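Local atomic coordinates of putative thioesterase II (Thermobifida fusca, PDB entry 3BBJ), a protein that probably hydrolyses acyl-CoA-type thioesters, as a putative thioesterase with two hot-dog domains in one chain. Residues Thr34-Asn37 with Gly38-Met42; Pro203-Val206 with Ser207-Val210; Asp145-Leu148 with Ala149-Val153. One frame throughout, in Å; residues are numbered along the deposited sequence.

Interaction 1: Thr34-Asn37 with Gly38-Met42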
loop_
_atom_site.group_PDB
_atom_site.type_symbol
_atom_site.label_atom_id
_atom_site.label_comp_id
_atom_site.label_asym_id
_atom_site.label_seq_id
_atom_site.Cartn_x
_atom_site.Cartn_y
_atom_site.Cartn_z
ATOM N N THR A 34 0.999 -0.389 26.189
ATOM C CA THR A 34 2.397 -0.019 26.448
ATOM C C THR A 34 3.085 0.614 25.220
ATOM O O THR A 34 4.179 1.199 25.333
ATOM C CB THR A 34 3.221 -1.236 26.906
ATOM O OG1 THR A 34 3.187 -2.262 25.898
ATOM C CG2 THR A 34 2.702 -1.773 28.262
ATOM N N ALA A 35 2.454 0.482 24.052
ATOM C CA ALA A 35 3.003 1.044 22.814
ATOM C C ALA A 35 2.188 2.237 22.348
ATOM O O ALA A 35 0.997 2.324 22.592
ATOM C CB ALA A 35 3.062 -0.016 21.719
HETATM N N MSE A 36 2.853 3.152 21.660
HETATM C CA MSE A 36 2.174 4.264 20.999
HETATM C C MSE A 36 1.385 3.816 19.776
HETATM O O MSE A 36 1.801 2.940 19.022
HETATM C CB MSE A 36 3.206 5.265 20.544
HETATM C CG MSE A 36 3.911 5.937 21.679
HETATM SE SE MSE A 36 2.767 7.299 22.364
HETATM C CE MSE A 36 3.627 7.508 23.948
ATOM N N ASN A 37 0.236 4.437 19.569
ATOM C CA ASN A 37 -0.543 4.222 18.347
ATOM C C ASN A 37 0.332 4.536 17.099
ATOM O O ASN A 37 1.082 5.535 17.078
ATOM C CB ASN A 37 -1.801 5.096 18.388
ATOM C CG ASN A 37 -2.480 5.218 17.033
ATOM O OD1 ASN A 37 -2.246 6.182 16.297
ATOM N ND2 ASN A 37 -3.316 4.242 16.696
ATOM N N GLY A 38 0.239 3.669 16.081
ATOM C CA GLY A 38 1.035 3.782 14.869
ATOM C C GLY A 38 0.769 5.057 14.078
ATOM O O GLY A 38 1.705 5.700 13.603
ATOM N N GLY A 39 -0.499 5.428 13.946
ATOM C CA GLY A 39 -0.884 6.635 13.225
ATOM C C GLY A 39 -0.293 7.910 13.799
ATOM O O GLY A 39 0.002 8.861 13.064
ATOM N N TYR A 40 -0.131 7.937 15.115
ATOM C CA TYR A 40 0.482 9.085 15.775
ATOM C C TYR A 40 1.954 9.223 15.373
ATOM O O TYR A 40 2.427 10.324 15.125
ATOM C CB TYR A 40 0.307 8.974 17.305
ATOM C CG TYR A 40 1.100 10.003 18.097
ATOM C CD1 TYR A 40 0.767 11.351 18.063
ATOM C CD2 TYR A 40 2.194 9.613 18.869
ATOM C CE1 TYR A 40 1.498 12.272 18.780
ATOM C CE2 TYR A 40 2.929 10.529 19.586
ATOM C CZ TYR A 40 2.586 11.856 19.546
ATOM O OH TYR A 40 3.329 12.757 20.290
ATOM N N LEU A 41 2.657 8.100 15.292
ATOM C CA LEU A 41 4.061 8.082 14.888
ATOM C C LEU A 41 4.199 8.445 13.404
ATOM O O LEU A 41 5.213 9.018 12.979
ATOM C CB LEU A 41 4.682 6.712 15.137
ATOM C CG LEU A 41 4.535 6.064 16.523
ATOM C CD1 LEU A 41 5.290 4.769 16.514
ATOM C CD2 LEU A 41 5.042 6.955 17.671
HETATM N N MSE A 42 3.173 8.106 12.613
HETATM C CA MSE A 42 3.139 8.500 11.203
HETATM C C MSE A 42 3.029 10.017 11.027
HETATM O O MSE A 42 3.715 10.604 10.192
HETATM C CB MSE A 42 2.007 7.778 10.475
HETATM C CG MSE A 42 2.399 6.322 10.092
HETATM SE SE MSE A 42 0.931 5.153 9.602
HETATM C CE MSE A 42 -0.138 6.418 8.597
#
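Asn37 turns its amide oxygen onto the first turn of helix 38-51 and takes the backbone N-H of Tyr40 on it. Its CG stands anti to the backbone N (chi1 165°), beside the carbonyl carbon, from where OD1 reaches Tyr40 N at 3.0 Å. The bond is bent, 140° at the hydrogen, and the donor lies 24° off the carbonyl plane of the amide. A weak second bond joins Tyr40 N to Asn37 O. The other end of the amide is held as well: ND2 donates to the carbonyl of Asp200, whose carboxylate accepts from Gly39 N. With both ends engaged, the amide is fixed in rotation. Elsewhere in the contact, Met36 and Leu41 meet carbon to carbon, Met36 CB lying 3.8 Å from Leu41 CD2. The selenium of the selenomethionine at Met36 approaches the Tyr40 ring obliquely, 5.2 Å from its centroid, a Met-aromatic contact. The hydroxyl of that tyrosine is bonded to Ala11 O and Asp27 N, while its ring stacks with Tyr30. A leucine in place of Asn37 would probably leave Tyr40 N with little more than its weak backbone bond and Asp200 O without this donor. The arrangement is a side-chain N-cap, here starting the long helix of the N-terminal hot-dog domain.

Interaction 2: Pro203-Val206 with Ser207-Val210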
loop_
_atom_site.group_PDB
_atom_site.type_symbol
_atom_site.label_atom_id
_atom_site.label_comp_id
_atom_site.label_asym_id
_atom_site.label_seq_id
_atom_site.Cartn_x
_atom_site.Cartn_y
_atom_site.Cartn_z
ATOM N N PRO A 203 -11.092 0.970 15.247
ATOM C CA PRO A 203 -10.918 -0.374 15.820
ATOM C C PRO A 203 -10.321 -1.301 14.784
ATOM O O PRO A 203 -10.730 -1.261 13.617
ATOM C CB PRO A 203 -12.345 -0.813 16.167
ATOM C CG PRO A 203 -13.137 0.409 16.241
ATOM C CD PRO A 203 -12.502 1.409 15.313
ATOM N N PRO A 204 -9.299 -2.075 15.166
ATOM C CA PRO A 204 -8.756 -3.036 14.218
ATOM C C PRO A 204 -9.864 -3.924 13.648
ATOM O O PRO A 204 -10.644 -4.500 14.407
ATOM C CB PRO A 204 -7.749 -3.818 15.057
ATOM C CG PRO A 204 -7.283 -2.820 16.063
ATOM C CD PRO A 204 -8.528 -2.050 16.420
ATOM N N ILE A 205 -9.934 -3.999 12.320
ATOM C CA ILE A 205 -10.998 -4.732 11.620
ATOM C C ILE A 205 -11.010 -6.248 11.951
ATOM O O ILE A 205 -12.052 -6.920 11.897
ATOM C CB ILE A 205 -10.901 -4.485 10.082
ATOM C CG1 ILE A 205 -12.208 -4.874 9.384
ATOM C CG2 ILE A 205 -9.682 -5.196 9.492
ATOM C CD1 ILE A 205 -13.390 -4.050 9.820
ATOM N N VAL A 206 -9.855 -6.763 12.341
ATOM C CA VAL A 206 -9.724 -8.166 12.658
ATOM C C VAL A 206 -10.555 -8.580 13.870
ATOM O O VAL A 206 -10.910 -9.747 14.005
ATOM C CB VAL A 206 -8.232 -8.562 12.889
ATOM C CG1 VAL A 206 -7.632 -7.863 14.151
ATOM C CG2 VAL A 206 -8.104 -10.057 12.986
ATOM N N SER A 207 -10.860 -7.624 14.742
ATOM C CA SER A 207 -11.631 -7.895 15.933
ATOM C C SER A 207 -13.002 -8.447 15.570
ATOM O O SER A 207 -13.580 -9.173 16.358
ATOM C CB SER A 207 -11.753 -6.631 16.777
ATOM O OG SER A 207 -12.469 -5.632 16.086
ATOM N N LEU A 208 -13.504 -8.111 14.380
ATOM C CA LEU A 208 -14.805 -8.594 13.903
ATOM C C LEU A 208 -14.808 -10.031 13.386
ATOM O O LEU A 208 -15.870 -10.557 13.091
ATOM C CB LEU A 208 -15.296 -7.716 12.757
ATOM C CG LEU A 208 -15.612 -6.271 13.099
ATOM C CD1 LEU A 208 -16.043 -5.565 11.837
ATOM C CD2 LEU A 208 -16.681 -6.201 14.186
ATOM N N LEU A 209 -13.634 -10.656 13.298
ATOM C CA LEU A 209 -13.461 -11.944 12.598
ATOM C C LEU A 209 -12.807 -13.075 13.408
ATOM O O LEU A 209 -13.263 -14.216 13.351
ATOM C CB LEU A 209 -12.612 -11.705 11.346
ATOM C CG LEU A 209 -13.098 -10.573 10.428
ATOM C CD1 LEU A 209 -12.010 -10.105 9.483
ATOM C CD2 LEU A 209 -14.354 -11.002 9.662
ATOM N N VAL A 210 -11.694 -12.788 14.079
ATOM C CA VAL A 210 -11.061 -13.761 14.987
ATOM C C VAL A 210 -10.993 -13.091 16.363
ATOM O O VAL A 210 -11.330 -11.905 16.494
ATOM C CB VAL A 210 -9.673 -14.271 14.487
ATOM C CG1 VAL A 210 -9.801 -14.826 13.060
ATOM C CG2 VAL A 210 -8.600 -13.173 14.527
#
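Successive i to i+3 backbone bonds and a serine hydroxyl folded back on the chain make this a local 3-10 turn, in the connection from helix 191-198 to strand 217-224. Pro204 O accepts twice from Ser207: from N at 3.1 Å, and from OG at 2.7 Å, nearly along the C=O axis (176°). That second bond follows from chi1 of 64°, which sets OG between the backbone N and the carbonyl carbon. Leu208 N makes the next i to i+3 bond, to Ile205 O. At the end of the turn Val206 O also receives two donors: Leu209 N at 3.0 Å, and Val210 N, which adds an i to i+4 bond at 3.1 Å. The CD1 methyls of Ile205 and Leu208, three residues apart, meet at 3.7 Å where the two side chains cross obliquely; Val206 CG2 lies 3.5 Å from CG2 of Val210, four residues on. Ile205 and Leu208 both pack on Leu174 of strand 173-180, and Ile205 also reaches strand 233-243. Val206 packs on Phe247 of strand 246-254, whereas Leu209 and Val210 touch Tyr119 and Arg118 of the second subunit.

Interaction 3: Asp145-Leu148 with Ala149-Val153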
loop_
_atom_site.group_PDB
_atom_site.type_symbol
_atom_site.label_atom_id
_atom_site.label_comp_id
_atom_site.label_asym_id
_atom_site.label_seq_id
_atom_site.Cartn_x
_atom_site.Cartn_y
_atom_site.Cartn_z
ATOM N N ASP A 145 -6.642 9.120 29.927
ATOM C CA ASP A 145 -7.500 8.040 29.388
ATOM C C ASP A 145 -7.051 7.422 28.045
ATOM O O ASP A 145 -7.850 6.787 27.347
ATOM C CB ASP A 145 -8.986 8.460 29.359
ATOM C CG ASP A 145 -9.527 8.802 30.757
ATOM O OD1 ASP A 145 -8.941 8.340 31.763
ATOM O OD2 ASP A 145 -10.532 9.542 30.858
ATOM N N GLY A 146 -5.759 7.547 27.750
ATOM C CA GLY A 146 -5.129 6.946 26.579
ATOM C C GLY A 146 -5.757 7.186 25.208
ATOM O O GLY A 146 -6.623 8.052 25.033
ATOM N N PHE A 147 -5.323 6.384 24.237
ATOM C CA PHE A 147 -5.670 6.632 22.843
ATOM C C PHE A 147 -7.153 6.920 22.567
ATOM O O PHE A 147 -7.473 7.868 21.846
ATOM C CB PHE A 147 -5.213 5.495 21.909
ATOM C CG PHE A 147 -5.487 5.798 20.489
ATOM C CD1 PHE A 147 -4.685 6.697 19.807
ATOM C CD2 PHE A 147 -6.616 5.305 19.865
ATOM C CE1 PHE A 147 -4.953 7.037 18.503
ATOM C CE2 PHE A 147 -6.901 5.661 18.548
ATOM C CZ PHE A 147 -6.059 6.521 17.871
ATOM N N LEU A 148 -8.039 6.112 23.144
ATOM C CA LEU A 148 -9.486 6.209 22.864
ATOM C C LEU A 148 -10.093 7.585 23.130
ATOM O O LEU A 148 -11.159 7.910 22.579
ATOM C CB LEU A 148 -10.272 5.141 23.647
ATOM C CG LEU A 148 -10.201 3.698 23.122
ATOM C CD1 LEU A 148 -10.784 2.717 24.099
ATOM C CD2 LEU A 148 -10.914 3.579 21.787
ATOM N N ALA A 149 -9.416 8.379 23.969
ATOM C CA ALA A 149 -9.859 9.745 24.326
ATOM C C ALA A 149 -9.259 10.843 23.437
ATOM O O ALA A 149 -9.538 12.029 23.634
ATOM C CB ALA A 149 -9.539 10.035 25.795
ATOM N N ARG A 150 -8.437 10.438 22.470
ATOM C CA ARG A 150 -7.781 11.366 21.529
ATOM C C ARG A 150 -8.613 11.624 20.250
ATOM O O ARG A 150 -8.402 12.629 19.533
ATOM C CB ARG A 150 -6.407 10.815 21.131
ATOM C CG ARG A 150 -5.443 10.499 22.295
ATOM C CD ARG A 150 -4.972 11.783 23.022
ATOM N NE ARG A 150 -5.989 12.310 23.939
ATOM C CZ ARG A 150 -6.119 11.980 25.227
ATOM N NH1 ARG A 150 -5.291 11.125 25.814
ATOM N NH2 ARG A 150 -7.094 12.523 25.934
ATOM N N VAL A 151 -9.574 10.736 20.005
ATOM C CA VAL A 151 -10.420 10.812 18.837
ATOM C C VAL A 151 -11.854 10.493 19.194
ATOM O O VAL A 151 -12.116 9.639 20.056
ATOM C CB VAL A 151 -9.975 9.776 17.749
ATOM C CG1 VAL A 151 -8.793 10.300 16.923
ATOM C CG2 VAL A 151 -9.643 8.418 18.409
ATOM N N ASP A 152 -12.779 11.164 18.503
ATOM C CA ASP A 152 -14.204 10.880 18.631
ATOM C C ASP A 152 -14.504 10.051 17.398
ATOM O O ASP A 152 -14.142 10.443 16.298
ATOM C CB ASP A 152 -15.063 12.148 18.628
ATOM C CG ASP A 152 -14.960 12.950 19.917
ATOM O OD1 ASP A 152 -14.476 12.411 20.939
ATOM O OD2 ASP A 152 -15.374 14.135 19.901
ATOM N N VAL A 153 -15.114 8.885 17.597
ATOM C CA VAL A 153 -15.432 7.972 16.519
ATOM C C VAL A 153 -16.908 7.611 16.611
ATOM O O VAL A 153 -17.343 7.015 17.582
ATOM C CB VAL A 153 -14.588 6.707 16.638
ATOM C CG1 VAL A 153 -14.894 5.749 15.501
ATOM C CG2 VAL A 153 -13.103 7.072 16.672
#
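A short 3-10 turn leads the chain into strand 151-155 of the C-terminal hot-dog domain, and two backbone bonds define it. Ala149 N donates to Gly146 O at 3.0 Å, and Arg150 N donates to Phe147 O at 2.8 Å with an angle of 161° at the hydrogen. On one flank Asp145 CB and Ala149 CB touch at 3.9 Å. On another, CE2 of the Phe147 ring comes within 3.9 Å of the Val151 methyl CG2. Phe147 CG is anti to the backbone N (chi1 -176°), a torsion that carries the ring alongside the start of the strand although its CB leaves the backbone pointing away. Arg150 folds back at chi2 and chi3, bringing one guanidinium face toward Gly146 O, 3.4 Å from NH1. The angle is too poor for a hydrogen bond, and each nitrogen has a partner elsewhere: NE in a salt bridge to Asp184, NH1 on Gly29 O, NH2 on Asp144 O. Asp145 has a salt bridge to Arg183 and a bond from Ser140 N. Asp145 OD2 and Arg150 NH2 are 6.7 Å apart, so these charges do not pair directly. The chemistry implies a backbone-formed turn tied by two separate salt bridges to the same connection after strand 173-180; Asp184 probably offsets the arginine's charge, while the carbonyls of Gly29 and Asp144 fix the guanidinium's orientation.

Overall arrangement
All three contacts are local: one a helix N-cap, two 3-10 turns; their settings differ. Interaction 1 lies deepest, its centre about 9 Å from that of the chain; interaction 3 is also buried at about 13 Å, and interaction 2, at about 17 Å, is partly buried and the one that meets the second subunit. Interactions 1 and 3 join the two family domains directly: Asn37 CG packs on Phe147 CE1 at 3.4 Å. Interaction 2 shares the C-terminal domain with interaction 3 without touching it, their nearest atoms being about 5 Å apart. A side-chain amide begins a helix in the first, a hydroxyl reinforces the second, and ionic groups anchor the third.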